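Local structure of methyltransferase (Thermus thermophilus, 1WS6) at residues A[100-105]-A[130-136]; A[28-32]-A[54-59]. The protein probably transfers methyl groups from S-adenosylmethionine to a substrate, perhaps ribosomal RNA as in related enzymes. One frame throughout, in Å; residues are numbered along the deposited sequence.

Both contacts join neighbouring helices that flank the seven-stranded sheet of a Rossmann-like methyltransferase, strand order 3-2-1-4-5-7-6. Interaction 2 comes first along the chain. It pairs helix 25-38 with helix 54-61, which follows strand 44-48 and a glycine-rich turn. In this family that turn probably helps to form the S-adenosylmethionine site. Interaction 1 pairs helix 97-106 with the end of helix 126-134. The centres of interactions 1 and 2 are about 21 Å apart, on opposite sides of the chain's centre. The nearest atoms of interactions 1 and 2 are about 11 Å apart, so the two do not touch. The centre of interaction 2 lies about 7 Å from the chain centre, that of interaction 1 about 14 Å.

Interaction 1. Residues A[100-105]-A[130-136]; sequences FLPEAK and ELLASGL
Leu136 CD1 approaches the Phe100 ring obliquely, 4.5 Å from Phe100 CE2. One face of the same ring carries Ala104 CB, set toward the rim and 3.6 Å above the ring plane. These residues belong to two helices of the Rossmann-like methyltransferase fold, 97-106 and 126-134, and to the turn that ends the second. The short helical segments run almost parallel, at 6°, with axes 10.2 Å apart at closest approach.

Leu136 lies just past the end of the second helix and fits its two branches against the first. Its CD1 sits 3.7 Å from Leu101 CD2 and also touches Ala104 CB. Its CD2 rests on the backbone, 3.7 Å from Lys105 CA. Leu101 holds CG anti to its carbonyl carbon, chi1 -62°, and this spreads its branches over the second segment. While CD2 meets Leu136, Leu101 CD1 reaches the neighbouring helix and lies 4.1 Å from both Leu131 CA and Glu130 O. The Leu131 side chain, whose CB points away from helix 97-106, touches Tyr143 and Leu145 of strand 141-148.

The aliphatic part of Lys105, at CG and CD, runs alongside Ser134 O.

Gly135 leaves helical geometry with positive phi, and the chain turns toward Leu136. The buried Ser134 hydroxyl holds this end of the helix with two bonds. Ser134 OG gives its proton to Leu131 O at 2.7 Å, in the carbonyl plane. Ser134 OG also accepts from Leu136 N at 3.2 Å, forming an ST turn, with an N-H...O angle of 143°.

Interaction 2. Residues A[28-32]-A[54-59]; sequences RKALF and AVGLEA
Two torsion choices bring Phe32 and Glu58 together. Phe32 has CG anti to its carbonyl carbon, chi1 -73°, which points the ring at helix 54-61, so that its CE1-CZ-CE2 end meets Val55, Glu58 and Ala59. Glu58 has CG anti to its backbone N, which sets CG over the ring. A bend at chi2 then turns the carboxylate toward Arg28 and the N-terminal backbone. The contact joins helices 25-38 and 54-61 on a Rossmann-like methyltransferase sheet. Gly56, in the second helix, is the third glycine of a GxGxxG-like pattern whose earlier part probably shapes the cofactor site.

The axes of the short segments are 11.3 Å apart and cross at -39°. Glu58 CG lies 3.7 Å from the Phe32 ring centroid, a CH-pi contact over one face. Phe32 CZ meets Val55 CG2 at 4.0 Å, and Phe32 CE1 meets Ala59 CB at 4.0 Å. An alanine in place of Phe32 would probably open a gap between the helices and leave the Glu58 methylenes without their aromatic cover.

Val55 and Ala59 also pack on Phe45 of strand 44-48. Glu58 OE1 and OE2 accept from the backbone N of Leu5 and Gly6, while Arg28 NH1 donates to Arg3 O. Arg28 and Glu58 form only a long salt bridge, with the guanidinium and carboxylate planes 75° apart. Arg28 NH1 and Glu58 OE1 are 4.0 Å apart, and the oxygen stands off the guanidinium plane, so the pair interacts through charge and not through a directed N-H.

Interaction 1. Residues A[100-105]-A[130-136]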
ATOM      1  N   PHE A 100       3.423   2.961 -14.324  1.00 18.69           N
ATOM      2  CA  PHE A 100       4.206   3.566 -13.250  1.00 19.13           C
ATOM      3  C   PHE A 100       5.519   2.855 -12.931  1.00 19.82           C
ATOM      4  O   PHE A 100       6.569   3.490 -12.857  1.00 19.87           O
ATOM      5  CB  PHE A 100       3.386   3.651 -11.958  1.00 14.08           C
ATOM      6  CG  PHE A 100       4.185   4.104 -10.771  1.00 13.01           C
ATOM      7  CD1 PHE A 100       4.405   5.455 -10.538  1.00 14.61           C
ATOM      8  CD2 PHE A 100       4.740   3.178  -9.900  1.00 11.68           C
ATOM      9  CE1 PHE A 100       5.163   5.874  -9.458  1.00 14.60           C
ATOM     10  CE2 PHE A 100       5.500   3.584  -8.820  1.00 10.93           C
ATOM     11  CZ  PHE A 100       5.714   4.935  -8.594  1.00 14.80           C
ATOM     12  N   LEU A 101       5.456   1.547 -12.713  1.00 20.56           N
ATOM     13  CA  LEU A 101       6.651   0.786 -12.374  1.00 23.30           C
ATOM     14  C   LEU A 101       7.828   1.041 -13.318  1.00 25.34           C
ATOM     15  O   LEU A 101       8.913   1.416 -12.873  1.00 26.67           O
ATOM     16  CB  LEU A 101       6.333  -0.711 -12.322  1.00 20.94           C
ATOM     17  CG  LEU A 101       5.304  -1.106 -11.258  1.00 22.73           C
ATOM     18  CD1 LEU A 101       5.150  -2.626 -11.242  1.00 17.62           C
ATOM     19  CD2 LEU A 101       5.744  -0.586  -9.885  1.00 18.69           C
ATOM     20  N   PRO A 102       7.629   0.846 -14.631  1.00 26.36           N
ATOM     21  CA  PRO A 102       8.718   1.071 -15.586  1.00 25.95           C
ATOM     22  C   PRO A 102       9.289   2.469 -15.433  1.00 25.71           C
ATOM     23  O   PRO A 102      10.494   2.650 -15.286  1.00 27.35           O
ATOM     24  CB  PRO A 102       8.044   0.883 -16.943  1.00 25.79           C
ATOM     25  CG  PRO A 102       6.902  -0.030 -16.647  1.00 28.73           C
ATOM     26  CD  PRO A 102       6.384   0.480 -15.329  1.00 28.08           C
ATOM     27  N   GLU A 103       8.411   3.460 -15.458  1.00 25.43           N
ATOM     28  CA  GLU A 103       8.843   4.843 -15.340  1.00 25.78           C
ATOM     29  C   GLU A 103       9.501   5.167 -14.005  1.00 26.53           C
ATOM     30  O   GLU A 103      10.490   5.900 -13.955  1.00 27.37           O
ATOM     31  CB  GLU A 103       7.655   5.772 -15.596  1.00 23.66           C
ATOM     32  CG  GLU A 103       7.234   5.770 -17.057  1.00 22.91           C
ATOM     33  CD  GLU A 103       5.949   6.524 -17.321  1.00 21.46           C
ATOM     34  OE1 GLU A 103       5.651   7.509 -16.605  1.00 21.07           O
ATOM     35  OE2 GLU A 103       5.245   6.128 -18.265  1.00 21.70           O
ATOM     36  N   ALA A 104       8.965   4.619 -12.922  1.00 26.08           N
ATOM     37  CA  ALA A 104       9.534   4.877 -11.612  1.00 26.95           C
ATOM     38  C   ALA A 104      10.980   4.407 -11.607  1.00 27.86           C
ATOM     39  O   ALA A 104      11.866   5.109 -11.112  1.00 27.73           O
ATOM     40  CB  ALA A 104       8.742   4.154 -10.535  1.00 26.11           C
ATOM     41  N   LYS A 105      11.217   3.225 -12.168  1.00 27.12           N
ATOM     42  CA  LYS A 105      12.565   2.685 -12.214  1.00 30.83           C
ATOM     43  C   LYS A 105      13.510   3.644 -12.956  1.00 32.09           C
ATOM     44  O   LYS A 105      14.549   4.043 -12.425  1.00 33.47           O
ATOM     45  CB  LYS A 105      12.566   1.308 -12.892  1.00 31.45           C
ATOM     46  CG  LYS A 105      13.747   0.438 -12.480  1.00 32.62           C
ATOM     47  CD  LYS A 105      13.881  -0.832 -13.326  1.00 34.59           C
ATOM     48  CE  LYS A 105      12.692  -1.782 -13.184  1.00 36.49           C
ATOM     49  NZ  LYS A 105      11.411  -1.255 -13.744  1.00 37.41           N
ATOM     50  N   GLU A 130       5.614  -8.737 -11.120  1.00 28.97           N
ATOM     51  CA  GLU A 130       6.032  -7.494 -11.762  1.00 30.60           C
ATOM     52  C   GLU A 130       6.599  -6.507 -10.744  1.00 29.37           C
ATOM     53  O   GLU A 130       7.613  -5.855 -10.997  1.00 29.21           O
ATOM     54  CB  GLU A 130       4.843  -6.859 -12.491  1.00 33.23           C
ATOM     55  CG  GLU A 130       4.396  -7.639 -13.717  1.00 39.77           C
ATOM     56  CD  GLU A 130       5.369  -7.515 -14.889  1.00 44.24           C
ATOM     57  OE1 GLU A 130       5.231  -8.300 -15.855  1.00 46.67           O
ATOM     58  OE2 GLU A 130       6.263  -6.633 -14.858  1.00 44.39           O
ATOM     59  N   LEU A 131       5.944  -6.394  -9.593  1.00 26.90           N
ATOM     60  CA  LEU A 131       6.407  -5.482  -8.552  1.00 24.99           C
ATOM     61  C   LEU A 131       7.790  -5.933  -8.093  1.00 25.14           C
ATOM     62  O   LEU A 131       8.730  -5.141  -8.034  1.00 23.21           O
ATOM     63  CB  LEU A 131       5.452  -5.512  -7.361  1.00 25.32           C
ATOM     64  CG  LEU A 131       5.353  -4.284  -6.448  1.00 25.80           C
ATOM     65  CD1 LEU A 131       4.871  -4.745  -5.084  1.00 24.37           C
ATOM     66  CD2 LEU A 131       6.687  -3.572  -6.321  1.00 24.74           C
ATOM     67  N   LEU A 132       7.908  -7.218  -7.774  1.00 25.63           N
ATOM     68  CA  LEU A 132       9.172  -7.783  -7.316  1.00 28.25           C
ATOM     69  C   LEU A 132      10.298  -7.577  -8.325  1.00 28.21           C
ATOM     70  O   LEU A 132      11.439  -7.341  -7.939  1.00 29.91           O
ATOM     71  CB  LEU A 132       8.992  -9.275  -7.025  1.00 30.17           C
ATOM     72  CG  LEU A 132       7.848  -9.546  -6.039  1.00 33.26           C
ATOM     73  CD1 LEU A 132       7.425 -11.000  -6.099  1.00 34.45           C
ATOM     74  CD2 LEU A 132       8.275  -9.154  -4.643  1.00 32.59           C
ATOM     75  N   ALA A 133       9.975  -7.648  -9.612  1.00 27.50           N
ATOM     76  CA  ALA A 133      10.973  -7.480 -10.665  1.00 27.01           C
ATOM     77  C   ALA A 133      11.413  -6.029 -10.875  1.00 27.55           C
ATOM     78  O   ALA A 133      12.522  -5.778 -11.347  1.00 27.57           O
ATOM     79  CB  ALA A 133      10.439  -8.049 -11.977  1.00 27.67           C
ATOM     80  N   SER A 134      10.544  -5.079 -10.532  1.00 26.40           N
ATOM     81  CA  SER A 134      10.847  -3.660 -10.696  1.00 23.39           C
ATOM     82  C   SER A 134      12.099  -3.274  -9.925  1.00 22.90           C
ATOM     83  O   SER A 134      12.796  -2.338 -10.302  1.00 21.05           O
ATOM     84  CB  SER A 134       9.685  -2.792 -10.198  1.00 24.69           C
ATOM     85  OG  SER A 134       9.695  -2.678  -8.780  1.00 20.73           O
ATOM     86  N   GLY A 135      12.370  -3.985  -8.835  1.00 22.40           N
ATOM     87  CA  GLY A 135      13.540  -3.680  -8.030  1.00 20.32           C
ATOM     88  C   GLY A 135      13.483  -2.292  -7.415  1.00 20.21           C
ATOM     89  O   GLY A 135      14.521  -1.676  -7.197  1.00 20.53           O
ATOM     90  N   LEU A 136      12.282  -1.803  -7.116  1.00 18.98           N
ATOM     91  CA  LEU A 136      12.130  -0.463  -6.546  1.00 20.16           C
ATOM     92  C   LEU A 136      12.413  -0.310  -5.045  1.00 21.04           C
ATOM     93  O   LEU A 136      12.615   0.803  -4.568  1.00 20.08           O
ATOM     94  CB  LEU A 136      10.734   0.073  -6.847  1.00 20.96           C
ATOM     95  CG  LEU A 136      10.358   0.248  -8.325  1.00 22.19           C
ATOM     96  CD1 LEU A 136       8.923   0.746  -8.417  1.00 17.68           C
ATOM     97  CD2 LEU A 136      11.324   1.238  -9.001  1.00 21.79           C
TER

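Interaction 2. Residues A[28-32]-A[54-59]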
ATOM      1  N   ARG A  28      -4.517  -4.012   8.742  1.00 25.92           N
ATOM      2  CA  ARG A  28      -3.815  -2.735   8.698  1.00 25.92           C
ATOM      3  C   ARG A  28      -3.110  -2.443  10.009  1.00 25.13           C
ATOM      4  O   ARG A  28      -1.936  -2.057  10.026  1.00 25.48           O
ATOM      5  CB  ARG A  28      -4.776  -1.584   8.403  1.00 27.30           C
ATOM      6  CG  ARG A  28      -5.246  -1.499   6.973  1.00 29.78           C
ATOM      7  CD  ARG A  28      -6.123  -0.275   6.779  1.00 33.73           C
ATOM      8  NE  ARG A  28      -7.268  -0.257   7.690  1.00 35.73           N
ATOM      9  CZ  ARG A  28      -7.745   0.851   8.245  1.00 36.28           C
ATOM     10  NH1 ARG A  28      -7.170   2.019   7.977  1.00 38.19           N
ATOM     11  NH2 ARG A  28      -8.777   0.800   9.078  1.00 38.48           N
ATOM     12  N   LYS A  29      -3.835  -2.620  11.107  1.00 23.30           N
ATOM     13  CA  LYS A  29      -3.276  -2.373  12.424  1.00 22.63           C
ATOM     14  C   LYS A  29      -2.056  -3.244  12.685  1.00 21.54           C
ATOM     15  O   LYS A  29      -1.085  -2.785  13.288  1.00 20.06           O
ATOM     16  CB  LYS A  29      -4.320  -2.630  13.513  1.00 23.85           C
ATOM     17  CG  LYS A  29      -3.800  -2.382  14.911  1.00 23.58           C
ATOM     18  CD  LYS A  29      -4.879  -2.583  15.958  1.00 28.86           C
ATOM     19  CE  LYS A  29      -4.418  -2.077  17.338  1.00 29.84           C
ATOM     20  NZ  LYS A  29      -3.229  -2.811  17.859  1.00 29.03           N
ATOM     21  N   ALA A  30      -2.095  -4.497  12.236  1.00 20.88           N
ATOM     22  CA  ALA A  30      -0.958  -5.390  12.466  1.00 21.64           C
ATOM     23  C   ALA A  30       0.220  -5.021  11.578  1.00 20.68           C
ATOM     24  O   ALA A  30       1.355  -4.945  12.043  1.00 22.64           O
ATOM     25  CB  ALA A  30      -1.358  -6.855  12.231  1.00 20.80           C
ATOM     26  N   LEU A  31      -0.048  -4.782  10.302  1.00 19.51           N
ATOM     27  CA  LEU A  31       1.018  -4.422   9.382  1.00 20.21           C
ATOM     28  C   LEU A  31       1.842  -3.247   9.906  1.00 20.96           C
ATOM     29  O   LEU A  31       3.071  -3.305   9.925  1.00 22.80           O
ATOM     30  CB  LEU A  31       0.458  -4.063   8.000  1.00 17.17           C
ATOM     31  CG  LEU A  31       1.592  -3.578   7.083  1.00 16.43           C
ATOM     32  CD1 LEU A  31       2.641  -4.674   6.967  1.00 14.08           C
ATOM     33  CD2 LEU A  31       1.065  -3.193   5.724  1.00 13.42           C
ATOM     34  N   PHE A  32       1.172  -2.186  10.340  1.00 19.32           N
ATOM     35  CA  PHE A  32       1.891  -1.025  10.830  1.00 19.20           C
ATOM     36  C   PHE A  32       2.528  -1.176  12.209  1.00 20.63           C
ATOM     37  O   PHE A  32       3.540  -0.529  12.486  1.00 20.99           O
ATOM     38  CB  PHE A  32       0.990   0.210  10.728  1.00 18.68           C
ATOM     39  CG  PHE A  32       0.816   0.686   9.305  1.00 18.85           C
ATOM     40  CD1 PHE A  32       1.832   1.385   8.668  1.00 17.73           C
ATOM     41  CD2 PHE A  32      -0.298   0.328   8.568  1.00 17.82           C
ATOM     42  CE1 PHE A  32       1.746   1.710   7.323  1.00 16.51           C
ATOM     43  CE2 PHE A  32      -0.387   0.653   7.219  1.00 19.47           C
ATOM     44  CZ  PHE A  32       0.641   1.345   6.597  1.00 15.83           C
ATOM     45  N   ALA A  54      -6.620   4.014   1.898  1.00 22.46           N
ATOM     46  CA  ALA A  54      -6.548   3.488   3.260  1.00 22.10           C
ATOM     47  C   ALA A  54      -5.140   3.160   3.762  1.00 22.40           C
ATOM     48  O   ALA A  54      -4.704   3.666   4.797  1.00 23.36           O
ATOM     49  CB  ALA A  54      -7.437   2.268   3.390  1.00 18.23           C
ATOM     50  N   VAL A  55      -4.418   2.325   3.029  1.00 22.99           N
ATOM     51  CA  VAL A  55      -3.083   1.941   3.457  1.00 22.39           C
ATOM     52  C   VAL A  55      -2.018   3.012   3.217  1.00 20.35           C
ATOM     53  O   VAL A  55      -1.221   3.306   4.106  1.00 20.98           O
ATOM     54  CB  VAL A  55      -2.666   0.590   2.801  1.00 22.89           C
ATOM     55  CG1 VAL A  55      -2.725   0.703   1.277  1.00 26.10           C
ATOM     56  CG2 VAL A  55      -1.270   0.191   3.271  1.00 22.85           C
ATOM     57  N   GLY A  56      -2.013   3.612   2.033  1.00 20.48           N
ATOM     58  CA  GLY A  56      -1.029   4.643   1.747  1.00 21.13           C
ATOM     59  C   GLY A  56      -1.155   5.881   2.637  1.00 23.02           C
ATOM     60  O   GLY A  56      -0.151   6.511   2.990  1.00 23.17           O
ATOM     61  N   LEU A  57      -2.382   6.253   2.988  1.00 20.80           N
ATOM     62  CA  LEU A  57      -2.582   7.416   3.840  1.00 21.27           C
ATOM     63  C   LEU A  57      -2.196   7.085   5.280  1.00 22.05           C
ATOM     64  O   LEU A  57      -1.774   7.964   6.044  1.00 18.38           O
ATOM     65  CB  LEU A  57      -4.034   7.888   3.774  1.00 19.35           C
ATOM     66  CG  LEU A  57      -4.407   8.539   2.437  1.00 22.80           C
ATOM     67  CD1 LEU A  57      -5.878   8.953   2.434  1.00 23.41           C
ATOM     68  CD2 LEU A  57      -3.515   9.757   2.214  1.00 21.37           C
ATOM     69  N   GLU A  58      -2.344   5.813   5.645  1.00 21.19           N
ATOM     70  CA  GLU A  58      -1.988   5.377   6.985  1.00 20.75           C
ATOM     71  C   GLU A  58      -0.477   5.545   7.115  1.00 21.15           C
ATOM     72  O   GLU A  58       0.021   6.015   8.135  1.00 22.31           O
ATOM     73  CB  GLU A  58      -2.378   3.916   7.187  1.00 19.78           C
ATOM     74  CG  GLU A  58      -2.040   3.354   8.561  1.00 20.30           C
ATOM     75  CD  GLU A  58      -2.909   3.929   9.671  1.00 21.67           C
ATOM     76  OE1 GLU A  58      -4.130   4.090   9.454  1.00 21.81           O
ATOM     77  OE2 GLU A  58      -2.376   4.206  10.763  1.00 20.09           O
ATOM     78  N   ALA A  59       0.251   5.167   6.072  1.00 20.07           N
ATOM     79  CA  ALA A  59       1.704   5.300   6.082  1.00 20.31           C
ATOM     80  C   ALA A  59       2.078   6.775   6.216  1.00 20.50           C
ATOM     81  O   ALA A  59       2.943   7.134   7.016  1.00 21.01           O
ATOM     82  CB  ALA A  59       2.305   4.720   4.792  1.00 19.00           C
TER